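Local coordinates for protein adhesin (Neisseria gonorrhoeae, PDB 6GQ4) that probably acts as a surface-exposed adhesin of the gonococcus and is studied as a vaccine antigen that raises bactericidal antibodies, at residues Y15-G20 against I95-C100; M59-G64 against G74-K79; V70-A75 against P85-A90. All coordinates share one frame; numbering follows the deposited sequence. Where two conformers were deposited one is given.

Overall arrangement
All three contacts reach one antiparallel sheet and lie within the ACP-like domain. Contact 3 pairs strands 70-73 and 86-89. Contact 1 adjoins it through strand 95-102, the next neighbour of 86-89; their centres are about 10 Å apart. Contact 2 adjoins it on the other flank, through strand 61-63 and the loop after strand 70-73. Their centres are about 9 Å apart, and they share G74 and A75. Contacts 1 and 2 do not touch; their centres are about 18 Å apart. Along the chain, contacts 2 and 3 both fall inside the long loop closed by contact 1. The disulfide of contact 1 ties the residue just after the first strand, 9-16, to the last strand, 95-102.

Contact 1 of 3, residues Y15-G20 against I95-C100; sequences YVCQQG and IVFKDC. With NA (sodium ion), chain B.
The Y15 ring has C100 beside it: Y15 CD2 lies 3.8 Å from C100 O, which approaches the ring obliquely. Y15 OH binds the sodium ion at 2.6 Å. The same hydroxyl has a hydrogen bond with Y27 OH. Y81 and Q84 complete the protein part of the sodium site. The F97 ring meets sulfur, with C17 SG 4.0 Å from F97 CD1. This is an oblique Cys sulfur-aromatic contact. K21 adds a cation-pi contact to the same ring. The third flat group is the Q18 amide. Q18 NE2 donates to D99 OD2 at 2.7 Å. The acceptor lies near the amide plane, but the donor sits above the carboxylate plane, and the two planes are 82° apart.

The disulfide joins C17, just after strand 9-16, to C100 in strand 95-102; the two strands are neighbours in the antiparallel sheet. Its sulfurs, C17 SG and C100 SG, are 2.1 Å apart, with a torsion of 106° about the bond. V96 and F97 both lie opposite I88, a classic bulge in strand 95-102.

Beyond the disulfide, Q18 N donates to K98 O at 2.9 Å in a nearly straight bond. Water 1 joins Q18 O to K98 N. The Q18 chain is extended (chi2 -174°), which carries Q18 OE1 alongside the aliphatic part of K98, 3.6 Å from K98 CD.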
loop_
_atom_site.group_PDB
_atom_site.type_symbol
_atom_site.label_atom_id
_atom_site.label_comp_id
_atom_site.label_asym_id
_atom_site.label_seq_id
_atom_site.Cartn_x
_atom_site.Cartn_y
_atom_site.Cartn_z
ATOM N N TYR A 15 5.170 5.326 -6.612
ATOM C CA TYR A 15 6.156 4.234 -6.753
ATOM C C TYR A 15 6.545 3.977 -8.216
ATOM O O TYR A 15 5.756 4.210 -9.128
ATOM C CB TYR A 15 5.582 2.929 -6.218
ATOM C CG TYR A 15 5.159 2.995 -4.791
ATOM C CD1 TYR A 15 3.903 3.433 -4.428
ATOM C CD2 TYR A 15 6.019 2.555 -3.821
ATOM C CE1 TYR A 15 3.520 3.491 -3.093
ATOM C CE2 TYR A 15 5.655 2.614 -2.493
ATOM C CZ TYR A 15 4.404 3.070 -2.126
ATOM O OH TYR A 15 4.064 3.121 -0.767
ATOM N N VAL A 16 7.760 3.446 -8.390
ATOM C CA VAL A 16 8.203 2.877 -9.638
ATOM C C VAL A 16 8.426 1.374 -9.432
ATOM O O VAL A 16 9.107 0.937 -8.501
ATOM C CB VAL A 16 9.437 3.617 -10.193
ATOM C CG1 VAL A 16 9.070 5.066 -10.472
ATOM C CG2 VAL A 16 10.657 3.543 -9.272
ATOM N N CYS A 17 7.802 0.602 -10.321
ATOM C CA CYS A 17 7.772 -0.838 -10.225
ATOM C C CYS A 17 8.512 -1.435 -11.409
ATOM O O CYS A 17 8.946 -0.697 -12.313
ATOM C CB CYS A 17 6.333 -1.318 -10.156
ATOM S SG CYS A 17 5.323 -0.352 -9.006
ATOM N N GLN A 18 8.622 -2.761 -11.416
ATOM C CA GLN A 18 9.215 -3.436 -12.535
ATOM C C GLN A 18 8.304 -3.321 -13.758
ATOM O O GLN A 18 7.132 -2.961 -13.646
ATOM C CB GLN A 18 9.451 -4.906 -12.200
ATOM C CG GLN A 18 10.492 -5.096 -11.109
ATOM C CD GLN A 18 10.796 -6.562 -10.923
ATOM O OE1 GLN A 18 10.280 -7.415 -11.660
ATOM N NE2 GLN A 18 11.652 -6.865 -9.953
ATOM N N GLN A 19 8.891 -3.639 -14.911
ATOM C CA GLN A 19 8.227 -3.599 -16.235
ATOM C C GLN A 19 7.664 -2.201 -16.530
ATOM O O GLN A 19 6.581 -2.102 -17.116
ATOM C CB GLN A 19 7.078 -4.612 -16.358
ATOM C CG GLN A 19 7.351 -6.004 -15.797
ATOM C CD GLN A 19 8.536 -6.675 -16.442
ATOM O OE1 GLN A 19 9.604 -6.076 -16.597
ATOM N NE2 GLN A 19 8.350 -7.941 -16.813
ATOM N N GLY A 20 8.384 -1.151 -16.096
ATOM C CA GLY A 20 8.030 0.258 -16.294
ATOM C C GLY A 20 6.690 0.658 -15.691
ATOM O O GLY A 20 6.130 1.666 -16.075
ATOM N N ILE A 95 0.821 -11.053 -9.633
ATOM C CA ILE A 95 1.377 -9.813 -9.175
ATOM C C ILE A 95 1.210 -8.789 -10.301
ATOM O O ILE A 95 1.676 -9.006 -11.449
ATOM C CB ILE A 95 2.832 -9.988 -8.697
ATOM C CG1 ILE A 95 2.952 -11.100 -7.650
ATOM C CG2 ILE A 95 3.406 -8.675 -8.175
ATOM C CD1 ILE A 95 4.384 -11.528 -7.361
ATOM N N VAL A 96 0.530 -7.682 -10.008
ATOM C CA VAL A 96 0.253 -6.719 -11.062
ATOM C C VAL A 96 1.078 -5.432 -10.864
ATOM O O VAL A 96 1.237 -4.638 -11.813
ATOM C CB VAL A 96 -1.262 -6.480 -11.212
ATOM C CG1 VAL A 96 -1.960 -7.751 -11.685
ATOM C CG2 VAL A 96 -1.906 -5.936 -9.955
ATOM N N PHE A 97 1.634 -5.227 -9.652
ATOM C CA PHE A 97 2.703 -4.266 -9.464
ATOM C C PHE A 97 3.777 -4.907 -8.579
ATOM O O PHE A 97 3.493 -5.338 -7.443
ATOM C CB PHE A 97 2.198 -2.981 -8.798
ATOM C CG PHE A 97 1.249 -2.171 -9.638
ATOM C CD1 PHE A 97 1.739 -1.292 -10.595
ATOM C CD2 PHE A 97 -0.128 -2.300 -9.484
ATOM C CE1 PHE A 97 0.872 -0.537 -11.356
ATOM C CE2 PHE A 97 -0.994 -1.536 -10.250
ATOM C CZ PHE A 97 -0.486 -0.666 -11.191
ATOM N N LYS A 98 4.985 -5.017 -9.143
ATOM C CA LYS A 98 6.040 -5.863 -8.621
ATOM C C LYS A 98 7.239 -4.999 -8.247
ATOM O O LYS A 98 7.642 -4.095 -9.028
ATOM C CB LYS A 98 6.482 -6.915 -9.649
ATOM C CG LYS A 98 7.433 -7.977 -9.117
ATOM C CD LYS A 98 7.571 -9.207 -10.023
ATOM C CE LYS A 98 8.705 -10.134 -9.615
ATOM N NZ LYS A 98 8.651 -10.499 -8.178
ATOM N N ASP A 99 7.740 -5.217 -7.016
ATOM C CA ASP A 99 9.024 -4.691 -6.630
ATOM C C ASP A 99 8.984 -3.159 -6.777
ATOM O O ASP A 99 9.846 -2.564 -7.395
ATOM C CB ASP A 99 10.071 -5.434 -7.465
ATOM C CG ASP A 99 11.507 -5.004 -7.276
ATOM O OD1 ASP A 99 11.926 -4.894 -6.112
ATOM O OD2 ASP A 99 12.201 -4.818 -8.313
ATOM N N CYS A 100 7.972 -2.531 -6.151
ATOM C CA CYS A 100 7.718 -1.111 -6.264
ATOM C C CYS A 100 8.470 -0.368 -5.170
ATOM O O CYS A 100 8.178 -0.569 -3.984
ATOM C CB CYS A 100 6.242 -0.783 -6.093
ATOM S SG CYS A 100 5.145 -1.592 -7.289
HETATM NA NA NA B . 6.175 3.084 0.786
HETATM O O HOH W 1 5.346 -4.289 -11.822
HETATM O O HOH W 2 5.242 1.826 1.279
#

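Contact 2 of 3, residues M59-G64 against G74-K79; sequences MDTFYG and GAMDSK
D60 and G74 bring the two backbones closest, with CA atoms 4.3 Å apart, where the residues leading into strand 61-63 meet the loop that follows strand 70-73. M59 O lies 3.5 Å from G74 CA in a CA-H...O contact. Water 3 donates to the same M59 O and accepts from A75 N, so it bridges the two segments.

T61 carries the main side-chain contact. Its OG1 donates to G74 O at 2.6 Å, coming in 26° off the carbonyl plane. The hydroxyl branch lies beside the backbone N of T61, anti to the carbonyl carbon (chi1 -49°), and this turns it to the G74 carbonyl. The M76 side chain lies against the same hydroxyl, with CG 3.8 Å from T61 OG1.

Y63 reaches the loop with its hydroxyl. Its OH touches M76 CB at 3.4 Å and M76 CG at 3.5 Å. The hydroxyl also hydrogen-bonds to T35 OG1, so the same oxygen has both a polar partner and an aliphatic neighbour. M76 is bent at both chi2 and chi3, and its CE comes back to 3.8 Å from Y63 OH. The methionine is buried, and its side chain is about 5 Å from the bound sodium ion.

The contact lies at the edge of the sheet. Strand 61-63 is outermost in this chain and pairs with 70-73, T61 with T73 and Y63 with L71. Y63 also packs on A38, and M76 on T35, both from strand 35-42.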
loop_
_atom_site.group_PDB
_atom_site.type_symbol
_atom_site.label_atom_id
_atom_site.label_comp_id
_atom_site.label_asym_id
_atom_site.label_seq_id
_atom_site.Cartn_x
_atom_site.Cartn_y
_atom_site.Cartn_z
ATOM N N MET A 59 6.219 -7.714 11.330
ATOM C CA MET A 59 7.228 -7.673 10.276
ATOM C C MET A 59 6.624 -7.265 8.925
ATOM O O MET A 59 7.311 -6.696 8.080
ATOM C CB MET A 59 7.856 -9.063 10.121
ATOM C CG MET A 59 8.656 -9.564 11.307
ATOM S SD MET A 59 10.101 -8.555 11.643
ATOM C CE MET A 59 11.124 -8.833 10.202
ATOM N N ASP A 60 5.351 -7.597 8.707
ATOM C CA ASP A 60 4.695 -7.481 7.443
ATOM C C ASP A 60 3.320 -6.857 7.595
ATOM O O ASP A 60 2.516 -7.238 8.459
ATOM C CB ASP A 60 4.506 -8.837 6.788
ATOM C CG ASP A 60 5.854 -9.407 6.311
ATOM O OD1 ASP A 60 6.353 -8.940 5.227
ATOM O OD2 ASP A 60 6.451 -10.112 7.062
ATOM N N THR A 61 2.988 -5.938 6.678
ATOM C CA THR A 61 1.659 -5.362 6.642
ATOM C C THR A 61 0.962 -5.759 5.328
ATOM O O THR A 61 1.595 -5.654 4.283
ATOM C CB THR A 61 1.702 -3.834 6.746
ATOM O OG1 THR A 61 2.546 -3.475 7.854
ATOM C CG2 THR A 61 0.310 -3.274 6.922
ATOM N N PHE A 62 -0.313 -6.116 5.409
ATOM C CA PHE A 62 -1.136 -6.471 4.300
ATOM C C PHE A 62 -2.419 -5.675 4.328
ATOM O O PHE A 62 -3.044 -5.478 5.390
ATOM C CB PHE A 62 -1.567 -7.955 4.346
ATOM C CG PHE A 62 -0.393 -8.886 4.331
ATOM C CD1 PHE A 62 0.139 -9.331 3.147
ATOM C CD2 PHE A 62 0.222 -9.285 5.500
ATOM C CE1 PHE A 62 1.244 -10.170 3.128
ATOM C CE2 PHE A 62 1.311 -10.151 5.487
ATOM C CZ PHE A 62 1.849 -10.544 4.294
ATOM N N TYR A 63 -2.795 -5.189 3.146
ATOM C CA TYR A 63 -4.037 -4.473 2.933
ATOM C C TYR A 63 -4.902 -5.260 1.960
ATOM O O TYR A 63 -4.346 -5.649 0.950
ATOM C CB TYR A 63 -3.777 -3.052 2.396
ATOM C CG TYR A 63 -2.846 -2.206 3.255
ATOM C CD1 TYR A 63 -1.481 -2.281 3.101
ATOM C CD2 TYR A 63 -3.337 -1.352 4.233
ATOM C CE1 TYR A 63 -0.580 -1.555 3.838
ATOM C CE2 TYR A 63 -2.448 -0.603 4.956
ATOM C CZ TYR A 63 -1.078 -0.658 4.767
ATOM O OH TYR A 63 -0.118 -0.001 5.546
ATOM N N GLY A 64 -6.201 -5.331 2.230
ATOM C CA GLY A 64 -7.167 -5.957 1.331
ATOM C C GLY A 64 -7.694 -7.258 1.899
ATOM O O GLY A 64 -7.106 -7.872 2.798
ATOM N N GLY A 74 6.310 -4.087 4.349
ATOM C CA GLY A 74 6.889 -4.214 5.687
ATOM C C GLY A 74 6.058 -3.515 6.748
ATOM O O GLY A 74 4.861 -3.308 6.607
ATOM N N ALA A 75 6.729 -3.141 7.830
ATOM C CA ALA A 75 6.090 -2.444 8.930
ATOM C C ALA A 75 5.720 -1.048 8.446
ATOM O O ALA A 75 6.516 -0.362 7.737
ATOM C CB ALA A 75 7.031 -2.398 10.113
ATOM N N MET A 76 4.487 -0.639 8.751
ATOM C CA MET A 76 3.992 0.663 8.231
ATOM C C MET A 76 3.502 1.537 9.364
ATOM O O MET A 76 2.568 1.216 10.041
ATOM C CB MET A 76 2.843 0.455 7.245
ATOM C CG MET A 76 3.296 -0.206 5.999
ATOM S SD MET A 76 4.205 0.932 4.915
ATOM C CE MET A 76 2.907 1.699 3.955
ATOM N N ASP A 77 4.109 2.711 9.438
ATOM C CA ASP A 77 3.629 3.775 10.326
ATOM C C ASP A 77 4.076 5.111 9.762
ATOM O O ASP A 77 4.687 5.196 8.709
ATOM C CB ASP A 77 4.106 3.534 11.760
ATOM C CG ASP A 77 5.608 3.546 11.929
ATOM O OD1 ASP A 77 6.329 4.228 11.153
ATOM O OD2 ASP A 77 6.044 2.845 12.831
ATOM N N SER A 78 3.689 6.185 10.462
ATOM C CA SER A 78 3.936 7.522 9.994
ATOM C C SER A 78 5.440 7.810 9.789
ATOM O O SER A 78 5.764 8.696 9.000
ATOM C CB SER A 78 3.234 8.538 10.936
ATOM O OG SER A 78 3.690 8.382 12.280
ATOM N N LYS A 79 6.319 7.098 10.531
ATOM C CA LYS A 79 7.776 7.182 10.383
ATOM C C LYS A 79 8.235 6.477 9.095
ATOM O O LYS A 79 8.998 7.029 8.311
ATOM C CB LYS A 79 8.463 6.578 11.616
ATOM C CG LYS A 79 8.298 7.374 12.901
ATOM C CD LYS A 79 9.126 6.864 14.064
ATOM C CE LYS A 79 8.738 5.467 14.499
ATOM N NZ LYS A 79 7.333 5.404 14.963
HETATM O O HOH W 3 9.044 -4.923 8.665
#

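Contact 3 of 3, residues V70-A75 against P85-A90; sequences VLSTGA and PIMITA
Strands 70-73 and 86-89 are neighbours in the antiparallel sheet of the ACP-like domain, joined in the chain by a loop that carries two sodium-binding residues, Y81 and Q84. The strands run at 156° to each other, with their axes 4.7 Å apart at closest approach. V70 with T89 and S72 with M87 are hydrogen-bonded pairs, each with two backbone bonds; V70 N donates to T89 O at 3.0 Å, and S72 N to M87 O at 2.9 Å. L71 with I88 is a non-hydrogen-bonded pair between them.

On the face of L71, I86 and I88 the contacts across the strands are largely aliphatic. L71 CD1 meets I86 CD1 at 3.7 Å, and L71 CG lies 4.0 Å from I88 CG1. I86 and L71 also pack on V25 and Y27 of strand 22-29, which approach this face.

The opposite face bears V70, S72, M87 and T89. There water 4 donates to V70 O and hydrogen-bonds to the hydroxyl of T89, so it spans the two strands.

Past the last regular backbone pair comes T73, on the same face as L71. Its chi1 of -170° swings the hydroxyl away from the T73 backbone N. T73 OG1 donates to P85 O at 2.7 Å, tilted 35° from the carbonyl plane.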
loop_
_atom_site.group_PDB
_atom_site.type_symbol
_atom_site.label_atom_id
_atom_site.label_comp_id
_atom_site.label_asym_id
_atom_site.label_seq_id
_atom_site.Cartn_x
_atom_site.Cartn_y
_atom_site.Cartn_z
ATOM N N VAL A 70 -4.554 -7.206 -3.013
ATOM C CA VAL A 70 -3.786 -7.170 -1.792
ATOM C C VAL A 70 -2.478 -6.403 -2.009
ATOM O O VAL A 70 -1.688 -6.738 -2.912
ATOM C CB VAL A 70 -3.530 -8.582 -1.253
ATOM C CG1 VAL A 70 -2.611 -8.513 -0.053
ATOM C CG2 VAL A 70 -4.836 -9.295 -0.931
ATOM N N LEU A 71 -2.272 -5.341 -1.156
ATOM C CA LEU A 71 -0.979 -4.676 -1.092
ATOM C C LEU A 71 -0.164 -5.289 0.057
ATOM O O LEU A 71 -0.718 -5.376 1.185
ATOM C CB LEU A 71 -1.201 -3.173 -0.914
ATOM C CG LEU A 71 0.048 -2.313 -1.077
ATOM C CD1 LEU A 71 -0.350 -0.912 -1.517
ATOM C CD2 LEU A 71 0.938 -2.266 0.158
ATOM N N SER A 72 1.079 -5.675 -0.208
ATOM C CA SER A 72 1.905 -6.207 0.876
ATOM C C SER A 72 3.221 -5.426 0.935
ATOM O O SER A 72 3.793 -4.979 -0.045
ATOM C CB SER A 72 2.128 -7.691 0.775
ATOM O OG SER A 72 2.848 -7.984 -0.400
ATOM N N THR A 73 3.647 -5.213 2.185
ATOM C CA THR A 73 4.794 -4.414 2.489
ATOM C C THR A 73 5.278 -4.800 3.905
ATOM O O THR A 73 4.835 -5.800 4.504
ATOM C CB THR A 73 4.439 -2.919 2.353
ATOM O OG1 THR A 73 5.614 -2.103 2.429
ATOM C CG2 THR A 73 3.427 -2.445 3.383
ATOM N N GLY A 74 6.310 -4.087 4.349
ATOM C CA GLY A 74 6.889 -4.214 5.687
ATOM C C GLY A 74 6.058 -3.515 6.748
ATOM O O GLY A 74 4.861 -3.308 6.607
ATOM N N ALA A 75 6.729 -3.141 7.830
ATOM C CA ALA A 75 6.090 -2.444 8.930
ATOM C C ALA A 75 5.720 -1.048 8.446
ATOM O O ALA A 75 6.516 -0.362 7.737
ATOM C CB ALA A 75 7.031 -2.398 10.113
ATOM N N PRO A 85 9.250 -0.564 0.320
ATOM C CA PRO A 85 8.836 -1.054 -0.983
ATOM C C PRO A 85 7.524 -1.823 -0.799
ATOM O O PRO A 85 7.262 -2.334 0.312
ATOM C CB PRO A 85 9.984 -1.940 -1.450
ATOM C CG PRO A 85 10.878 -2.142 -0.284
ATOM C CD PRO A 85 10.403 -1.289 0.859
ATOM N N ILE A 86 6.721 -1.908 -1.867
ATOM C CA ILE A 86 5.419 -2.612 -1.868
ATOM C C ILE A 86 5.314 -3.554 -3.086
ATOM O O ILE A 86 6.050 -3.440 -4.082
ATOM C CB ILE A 86 4.263 -1.581 -1.851
ATOM C CG1 ILE A 86 4.117 -0.888 -3.207
ATOM C CG2 ILE A 86 4.415 -0.557 -0.707
ATOM C CD1 ILE A 86 2.813 -0.179 -3.353
ATOM N N MET A 87 4.314 -4.420 -3.000
ATOM C CA MET A 87 3.820 -5.165 -4.133
ATOM C C MET A 87 2.288 -5.243 -4.033
ATOM O O MET A 87 1.705 -5.167 -2.967
ATOM C CB MET A 87 4.497 -6.544 -4.234
ATOM C CG MET A 87 4.319 -7.566 -3.171
ATOM S SD MET A 87 5.102 -9.165 -3.782
ATOM C CE MET A 87 3.686 -10.258 -3.906
ATOM N N ILE A 88 1.620 -5.271 -5.208
ATOM C CA ILE A 88 0.181 -5.466 -5.281
ATOM C C ILE A 88 -0.076 -6.741 -6.104
ATOM O O ILE A 88 0.456 -6.863 -7.217
ATOM C CB ILE A 88 -0.547 -4.234 -5.861
ATOM C CG1 ILE A 88 -0.257 -3.001 -4.995
ATOM C CG2 ILE A 88 -2.041 -4.450 -6.021
ATOM C CD1 ILE A 88 -0.710 -1.666 -5.564
ATOM N N THR A 89 -0.908 -7.604 -5.529
ATOM C CA THR A 89 -1.352 -8.895 -6.085
ATOM C C THR A 89 -2.833 -8.756 -6.483
ATOM O O THR A 89 -3.624 -8.186 -5.744
ATOM C CB THR A 89 -1.081 -10.041 -5.082
ATOM O OG1 THR A 89 0.309 -10.065 -4.752
ATOM C CG2 THR A 89 -1.429 -11.404 -5.622
ATOM N N ALA A 90 -3.210 -9.291 -7.648
ATOM C CA ALA A 90 -4.598 -9.262 -8.110
ATOM C C ALA A 90 -5.399 -10.410 -7.492
ATOM O O ALA A 90 -4.832 -11.352 -6.896
ATOM C CB ALA A 90 -4.631 -9.347 -9.612
HETATM O O HOH W 4 0.579 -8.364 -2.647
#